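Local coordinates for protein aspartate aminotransferase (Giardia lamblia, PDB 3MEB) that probably catalyses the reversible, pyridoxal-phosphate-dependent transfer of the amino group of L-aspartate to 2-oxoglutarate, giving oxaloacetate and L-glutamate, at residues 141-146 against 202-207; 277-282 against 335-340; 362-367 against 420-425. All blocks are in the same frame, centred on the assembly; numbering follows the deposited sequence.

Interaction 1. Residues 141-146 against 202-207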
# COMPACT_ATOMS: atom_id res chain seq x y z
N LEU A 141 1.37 17.84 7.80
CA LEU A 141 0.31 18.66 7.19
C LEU A 141 -0.41 19.50 8.24
O LEU A 141 -0.61 20.69 8.03
CB LEU A 141 -0.70 17.79 6.43
CG LEU A 141 -0.15 17.16 5.11
CD1 LEU A 141 -1.15 16.20 4.47
CD2 LEU A 141 0.32 18.23 4.12
N TRP A 142 -0.76 18.90 9.39
CA TRP A 142 -1.54 19.59 10.42
C TRP A 142 -0.74 20.58 11.27
O TRP A 142 -1.28 21.64 11.65
CB TRP A 142 -2.22 18.56 11.31
CG TRP A 142 -3.02 19.18 12.47
CD1 TRP A 142 -2.77 19.04 13.77
CD2 TRP A 142 -4.13 20.07 12.35
NE1 TRP A 142 -3.70 19.75 14.52
CE2 TRP A 142 -4.53 20.41 13.65
CE3 TRP A 142 -4.85 20.59 11.26
CZ2 TRP A 142 -5.63 21.25 13.91
CZ3 TRP A 142 -5.92 21.42 11.51
CH2 TRP A 142 -6.30 21.76 12.83
N MET A 143 0.48 20.22 11.61
CA MET A 143 1.33 20.98 12.50
C MET A 143 2.72 21.15 11.85
O MET A 143 3.72 20.66 12.37
CB MET A 143 1.41 20.38 13.93
CG MET A 143 1.70 18.88 14.08
SD MET A 143 1.58 18.29 15.81
CE MET A 143 -0.19 18.36 16.04
N PRO A 144 2.77 21.90 10.73
CA PRO A 144 4.02 21.97 9.98
C PRO A 144 5.19 22.55 10.75
O PRO A 144 6.33 22.36 10.35
CB PRO A 144 3.67 22.86 8.77
CG PRO A 144 2.44 23.60 9.17
CD PRO A 144 1.69 22.64 10.07
N LYS A 145 4.93 23.27 11.84
CA LYS A 145 6.00 23.93 12.54
C LYS A 145 6.56 23.09 13.67
O LYS A 145 7.59 23.45 14.24
CB LYS A 145 5.55 25.28 13.08
CG LYS A 145 5.39 26.33 12.00
CD LYS A 145 4.91 27.65 12.59
CE LYS A 145 5.50 28.84 11.83
NZ LYS A 145 5.26 30.17 12.46
N ALA A 146 5.91 21.97 13.99
CA ALA A 146 6.34 21.13 15.11
C ALA A 146 7.62 20.37 14.81
O ALA A 146 7.73 19.72 13.77
CB ALA A 146 5.23 20.13 15.52
N LYS A 202 4.99 21.27 22.57
CA LYS A 202 4.22 20.69 21.47
C LYS A 202 5.11 20.14 20.35
O LYS A 202 4.78 20.22 19.17
CB LYS A 202 3.18 21.69 20.93
CG LYS A 202 2.33 22.26 22.07
CD LYS A 202 1.46 23.43 21.61
CE LYS A 202 0.63 24.01 22.78
NZ LYS A 202 -0.38 25.02 22.32
N SER A 203 6.23 19.56 20.75
CA SER A 203 7.07 18.83 19.81
C SER A 203 6.57 17.38 19.70
O SER A 203 5.78 16.94 20.53
CB SER A 203 8.53 18.89 20.27
OG SER A 203 9.01 20.21 20.12
N ILE A 204 7.04 16.66 18.67
CA ILE A 204 6.62 15.29 18.42
C ILE A 204 7.78 14.35 18.74
O ILE A 204 8.91 14.59 18.29
CB ILE A 204 6.22 15.10 16.94
CG1 ILE A 204 5.10 16.07 16.53
CG2 ILE A 204 5.78 13.65 16.65
CD1 ILE A 204 5.04 16.36 15.01
N PHE A 205 7.53 13.32 19.54
CA PHE A 205 8.58 12.37 19.90
C PHE A 205 8.20 11.02 19.41
O PHE A 205 7.13 10.52 19.75
CB PHE A 205 8.84 12.36 21.43
CG PHE A 205 9.55 13.58 21.89
CD1 PHE A 205 10.92 13.61 21.97
CD2 PHE A 205 8.85 14.76 22.12
CE1 PHE A 205 11.57 14.78 22.32
CE2 PHE A 205 9.51 15.92 22.48
CZ PHE A 205 10.86 15.92 22.59
N LEU A 206 9.07 10.44 18.59
CA LEU A 206 8.88 9.07 18.14
C LEU A 206 9.43 8.13 19.19
O LEU A 206 10.59 8.31 19.65
CB LEU A 206 9.61 8.85 16.80
CG LEU A 206 9.42 7.52 16.09
CD1 LEU A 206 7.98 7.29 15.60
CD2 LEU A 206 10.40 7.47 14.90
N PHE A 207 8.60 7.18 19.61
CA PHE A 207 8.95 6.21 20.64
C PHE A 207 8.67 4.85 20.10
O PHE A 207 7.68 4.66 19.39
CB PHE A 207 8.06 6.34 21.89
CG PHE A 207 8.31 7.56 22.70
CD1 PHE A 207 9.55 7.75 23.32
CD2 PHE A 207 7.32 8.51 22.87
CE1 PHE A 207 9.78 8.93 24.08
CE2 PHE A 207 7.53 9.64 23.63
CZ PHE A 207 8.76 9.86 24.23
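Ile-204, the first residue of strand 204-208, sets its CD1 against the two ends of a type I beta turn, Met-143 and Ala-146, in the large domain of a fold type I aminotransferase. The turn follows helix 127-142 and leads into strand 148-151, the parallel neighbour of strand 204-208 in the central mixed sheet. It is closed by Ala-146 N giving a hydrogen bond to Met-143 O at 3.0 Å.

The tight part is built on Ala-146, whose small side chain lets the backbones come close: its CB lies 3.7 Å from Lys-202 O and also packs on Ile-204 CD1. Beta-branched Ile-204 suits the strand, and its CG1 branch lies beside its own backbone N (chi1 -57°), sending CD1 out to the turn.

Beyond this cluster the contact is looser. Pro-144 and Lys-145 form the exposed corner of the turn, where a rigid ring and a charged chain are both at home, while the long chain of Lys-202 runs off from the turn. On the Met-143 flank the flexible thioether, which also packs on Ile-237 and on Val-24 of the second subunit, crosses the isoleucine at a slant, SD 4.0 Å from Ile-204 CD1.

Interaction 2. Residues 277-282 against 335-340. With SO4 (sulfate ion), chain C.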
# COMPACT_ATOMS: atom_id res chain seq x y z
N LYS A 277 4.69 -9.08 12.58
CA LYS A 277 5.48 -9.98 13.39
C LYS A 277 4.62 -10.79 14.35
O LYS A 277 4.73 -12.00 14.41
CB LYS A 277 6.57 -9.23 14.14
CG LYS A 277 7.67 -8.67 13.22
CD LYS A 277 7.50 -7.23 13.00
CE LYS A 277 8.82 -6.62 12.50
NZ LYS A 277 9.36 -7.19 11.24
N ASN A 278 3.75 -10.11 15.11
CA ASN A 278 2.93 -10.85 16.05
C ASN A 278 1.92 -11.81 15.39
O ASN A 278 1.77 -12.94 15.87
CB ASN A 278 2.28 -9.95 17.12
CG ASN A 278 1.51 -8.78 16.56
OD1 ASN A 278 1.08 -8.76 15.41
ND2 ASN A 278 1.37 -7.73 17.41
N PHE A 279 1.28 -11.42 14.28
CA PHE A 279 0.43 -12.38 13.56
C PHE A 279 1.19 -13.16 12.50
O PHE A 279 0.61 -14.03 11.87
CB PHE A 279 -0.77 -11.71 12.89
CG PHE A 279 -1.86 -11.30 13.85
CD1 PHE A 279 -1.78 -10.10 14.54
CD2 PHE A 279 -2.98 -12.09 14.03
CE1 PHE A 279 -2.79 -9.71 15.41
CE2 PHE A 279 -4.00 -11.72 14.90
CZ PHE A 279 -3.92 -10.52 15.57
N GLY A 280 2.46 -12.82 12.27
CA GLY A 280 3.23 -13.45 11.18
C GLY A 280 2.67 -13.13 9.78
O GLY A 280 2.77 -13.96 8.85
N LEU A 281 2.12 -11.92 9.60
CA LEU A 281 1.48 -11.56 8.34
C LEU A 281 2.36 -10.60 7.52
O LEU A 281 1.83 -9.81 6.75
CB LEU A 281 0.07 -10.97 8.57
CG LEU A 281 -0.87 -11.89 9.35
CD1 LEU A 281 -2.17 -11.16 9.65
CD2 LEU A 281 -1.15 -13.17 8.60
N TYR A 282 3.67 -10.69 7.73
CA TYR A 282 4.69 -9.90 7.01
C TYR A 282 4.27 -9.40 5.62
O TYR A 282 4.14 -8.19 5.39
CB TYR A 282 5.99 -10.72 6.87
CG TYR A 282 6.49 -11.29 8.19
CD1 TYR A 282 7.31 -10.53 9.00
CD2 TYR A 282 6.12 -12.57 8.62
CE1 TYR A 282 7.75 -11.01 10.20
CE2 TYR A 282 6.56 -13.05 9.82
CZ TYR A 282 7.38 -12.25 10.62
OH TYR A 282 7.81 -12.69 11.83
N VAL A 335 -10.97 -11.96 11.99
CA VAL A 335 -11.53 -13.31 12.22
C VAL A 335 -10.94 -13.95 13.52
O VAL A 335 -11.65 -14.60 14.30
CB VAL A 335 -11.32 -14.21 10.99
CG1 VAL A 335 -11.52 -15.74 11.35
CG2 VAL A 335 -12.28 -13.76 9.83
N ILE A 336 -9.64 -13.78 13.72
CA ILE A 336 -8.97 -14.26 14.91
C ILE A 336 -9.51 -13.53 16.16
O ILE A 336 -9.96 -14.16 17.12
CB ILE A 336 -7.42 -14.10 14.81
CG1 ILE A 336 -6.87 -15.10 13.78
CG2 ILE A 336 -6.76 -14.34 16.18
CD1 ILE A 336 -5.40 -14.93 13.36
N VAL A 337 -9.46 -12.20 16.13
CA VAL A 337 -9.72 -11.41 17.34
C VAL A 337 -11.17 -11.53 17.86
O VAL A 337 -11.41 -11.52 19.07
CB VAL A 337 -9.30 -9.94 17.14
CG1 VAL A 337 -9.84 -9.05 18.29
CG2 VAL A 337 -7.80 -9.87 17.04
N HIS A 338 -12.12 -11.69 16.96
CA HIS A 338 -13.53 -11.77 17.36
C HIS A 338 -14.02 -13.19 17.62
O HIS A 338 -15.20 -13.39 17.87
CB HIS A 338 -14.40 -11.10 16.27
CG HIS A 338 -14.18 -9.62 16.18
ND1 HIS A 338 -14.84 -8.73 17.01
CD2 HIS A 338 -13.38 -8.87 15.39
CE1 HIS A 338 -14.47 -7.50 16.71
NE2 HIS A 338 -13.58 -7.56 15.73
N ASP A 339 -13.14 -14.19 17.52
CA ASP A 339 -13.50 -15.56 17.89
C ASP A 339 -12.71 -15.90 19.17
O ASP A 339 -11.49 -15.88 19.18
CB ASP A 339 -13.19 -16.53 16.75
CG ASP A 339 -13.60 -17.92 17.05
OD1 ASP A 339 -12.88 -18.61 17.79
OD2 ASP A 339 -14.64 -18.37 16.49
N LYS A 340 -13.43 -16.16 20.26
CA LYS A 340 -12.80 -16.39 21.57
C LYS A 340 -11.73 -17.50 21.49
O LYS A 340 -10.64 -17.32 22.03
CB LYS A 340 -13.86 -16.78 22.64
S SO4 C . 13.32 -5.45 10.50
O1 SO4 C . 13.93 -4.39 11.34
O2 SO4 C . 14.28 -6.47 10.11
O3 SO4 C . 12.22 -6.02 11.24
O4 SO4 C . 12.81 -4.78 9.33
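Ile-336, in the last turn of helix 327-337, meets the ring of Phe-279 at its edge. Its CD1 lies in the ring plane, 3.8 Å from Phe-279 CD2, and its second branch follows with CG2 at 4.0 Å from Phe-279 CE2; a branched side chain can thus cover one flank of a flat one. The ring is set there by a chi1 of -74°, with CG beside the backbone N, and Phe-346 stacks on it.

Val-337 is next; the two side chains cross at about a right angle, its CG2 at the ring edge, 4.2 Å from Phe-279 CZ. The helix then ends: Asp-339 N bonds to Ile-336 O at 3.2 Å. Asp-339 is the N-cap of helix 340-370, its short side chain bringing OD1 to Leu-342 N, and Lys-340 starts that helix.

Two residues before Phe-279, Lys-277 NZ donates to sulfate O3 at 3.1 Å and also bonds to Tyr-90 OH of the second subunit. Arg-419, Trp-155, Asn-213 and Gly-57 hold the same sulfate, probably from the crystallisation liquor; its place is consistent with the substrate carboxylate pocket of class I aminotransferases, beside Lys-277, which lines the pyridoxal-phosphate pocket.

Interaction 3. Residues 362-367 against 420-425. With EDO (1,2-ethanediol), chain F.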
# COMPACT_ATOMS: atom_id res chain seq x y z
N SER A 362 19.48 -18.39 25.29
CA SER A 362 20.22 -19.22 26.25
C SER A 362 21.19 -20.15 25.55
O SER A 362 22.34 -20.30 26.02
CB SER A 362 19.26 -20.05 27.11
OG SER A 362 18.37 -19.16 27.76
N LEU A 363 20.75 -20.79 24.46
CA LEU A 363 21.61 -21.75 23.79
C LEU A 363 22.81 -21.06 23.15
O LEU A 363 23.94 -21.54 23.30
CB LEU A 363 20.86 -22.62 22.80
CG LEU A 363 21.64 -23.74 22.07
CD1 LEU A 363 22.29 -24.70 23.04
CD2 LEU A 363 20.68 -24.49 21.13
N LEU A 364 22.58 -19.94 22.46
CA LEU A 364 23.71 -19.27 21.81
C LEU A 364 24.67 -18.80 22.91
O LEU A 364 25.86 -18.96 22.76
CB LEU A 364 23.33 -18.09 20.93
CG LEU A 364 24.50 -17.34 20.26
CD1 LEU A 364 25.41 -18.26 19.34
CD2 LEU A 364 23.87 -16.14 19.50
N HIS A 365 24.15 -18.22 23.99
CA HIS A 365 24.99 -17.70 25.09
C HIS A 365 25.82 -18.80 25.74
O HIS A 365 27.02 -18.62 26.01
CB HIS A 365 24.12 -16.97 26.15
CG HIS A 365 24.90 -16.51 27.34
ND1 HIS A 365 25.10 -17.30 28.44
CD2 HIS A 365 25.52 -15.33 27.60
CE1 HIS A 365 25.84 -16.64 29.32
NE2 HIS A 365 26.10 -15.44 28.84
N ALA A 366 25.20 -19.95 25.98
CA ALA A 366 25.89 -21.11 26.50
C ALA A 366 27.00 -21.55 25.57
O ALA A 366 28.08 -21.94 26.03
CB ALA A 366 24.90 -22.27 26.74
N SER A 367 26.75 -21.51 24.25
CA SER A 367 27.72 -22.01 23.28
C SER A 367 28.93 -21.05 23.20
O SER A 367 30.06 -21.50 22.99
CB SER A 367 27.07 -22.20 21.90
OG SER A 367 26.01 -23.14 21.91
N MET A 420 21.53 -8.99 15.35
CA MET A 420 21.25 -10.38 15.05
C MET A 420 19.79 -10.74 15.37
O MET A 420 19.31 -10.48 16.49
CB MET A 420 22.20 -11.27 15.85
CG MET A 420 21.91 -12.78 15.81
SD MET A 420 22.81 -13.73 17.08
CE MET A 420 24.47 -13.55 16.40
N SER A 421 19.11 -11.33 14.39
CA SER A 421 17.78 -11.84 14.57
C SER A 421 17.87 -13.23 15.14
O SER A 421 18.23 -14.15 14.48
CB SER A 421 16.99 -11.90 13.28
OG SER A 421 15.74 -12.50 13.54
N MET A 422 17.47 -13.34 16.40
CA MET A 422 17.57 -14.58 17.16
C MET A 422 16.67 -15.65 16.59
O MET A 422 16.93 -16.84 16.81
CB MET A 422 17.21 -14.26 18.61
CG MET A 422 18.11 -13.20 19.26
SD MET A 422 19.85 -13.45 18.97
CE MET A 422 20.33 -14.47 20.39
N CYS A 423 15.62 -15.22 15.88
CA CYS A 423 14.64 -16.09 15.19
C CYS A 423 15.25 -17.03 14.16
O CYS A 423 14.70 -18.09 13.86
CB CYS A 423 13.64 -15.19 14.43
SG CYS A 423 12.55 -14.17 15.42
N GLY A 424 16.41 -16.65 13.61
CA GLY A 424 17.15 -17.52 12.69
C GLY A 424 17.99 -18.63 13.31
O GLY A 424 18.53 -19.48 12.58
N LEU A 425 18.09 -18.67 14.65
CA LEU A 425 18.84 -19.70 15.35
C LEU A 425 17.96 -20.89 15.59
O LEU A 425 16.75 -20.75 15.77
CB LEU A 425 19.35 -19.20 16.68
CG LEU A 425 20.27 -17.99 16.61
CD1 LEU A 425 20.34 -17.34 18.01
CD2 LEU A 425 21.66 -18.35 16.14
C1 EDO F . 15.05 -14.79 9.22
O1 EDO F . 15.06 -13.45 8.69
C2 EDO F . 15.57 -14.81 10.65
O2 EDO F . 14.75 -13.95 11.42
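Leu-364 meets Met-420, Met-422 and Leu-425 without any flat side chain taking part; a flat group within the helix is the peptide carbonyl of Leu-363. Ser-367 N and Ser-367 OG approach Leu-363 O from opposite faces of its plane, the hydroxyl donating at 3.0 Å from a position 37° out of that plane. Serine is short enough to fold back on the preceding turn in this way, so one oxygen is gripped by two bonds and the hydroxyl of the buried Ser-367 is satisfied by a carbonyl one turn back.

Across the contact, everything converges on one methyl of Leu-364. With CG opposite the backbone N (chi1 179°), the side chain reaches out from the helix and meets Met-420 tip to tip, CD2 lying 3.6 Å from Met-420 SD. This joins the long helix 340-370, which in fold type I aminotransferases links the two domains, to the small domain: Met-420 lies in strand 419-421, paired antiparallel with strand 392-394, and a 3-10 turn follows.

Met-422 comes across Leu-364 at about a right angle. Its unbranched chain bends at chi2 and chi3, which curls CE to 4.0 Å from Leu-364 CD2. Leu-425 completes the cluster, its CD1 4.0 Å from Leu-364 CD2; its backbone N is held by Met-422 O at 3.1 Å, fixing the spacing of these two apolar residues. Ser-421, between the methionines, points elsewhere: its OG lies 2.8 Å from O2 of a 1,2-ethanediol, close enough for a hydrogen bond, a molecule probably from the crystallisation liquor that also bonds to Val-56 O and Ala-58 O.

In the fold
The three contacts follow one another along the chain, each closing before the next opens. Interaction 1 belongs to the central mixed sheet, at strand 204-208. Interaction 2 lies about 31 Å away between centres, where the loop joining strands 269-274 and 287-292 of that same sheet meets helix 327-337. Helix 340-370 comes next in the chain and runs on to interaction 3, about 26 Å from interaction 2 between centres, in the C-terminal small domain. Interactions 1 and 3 lie on opposite sides of the chain's centre, about 39 Å apart between centres. Interactions 1 and 2 touch the second subunit; interaction 3 does not. Of the three, only interaction 2 holds a cofactor-pocket residue, Lys-277, while interaction 3 packs the small domain against the long helix.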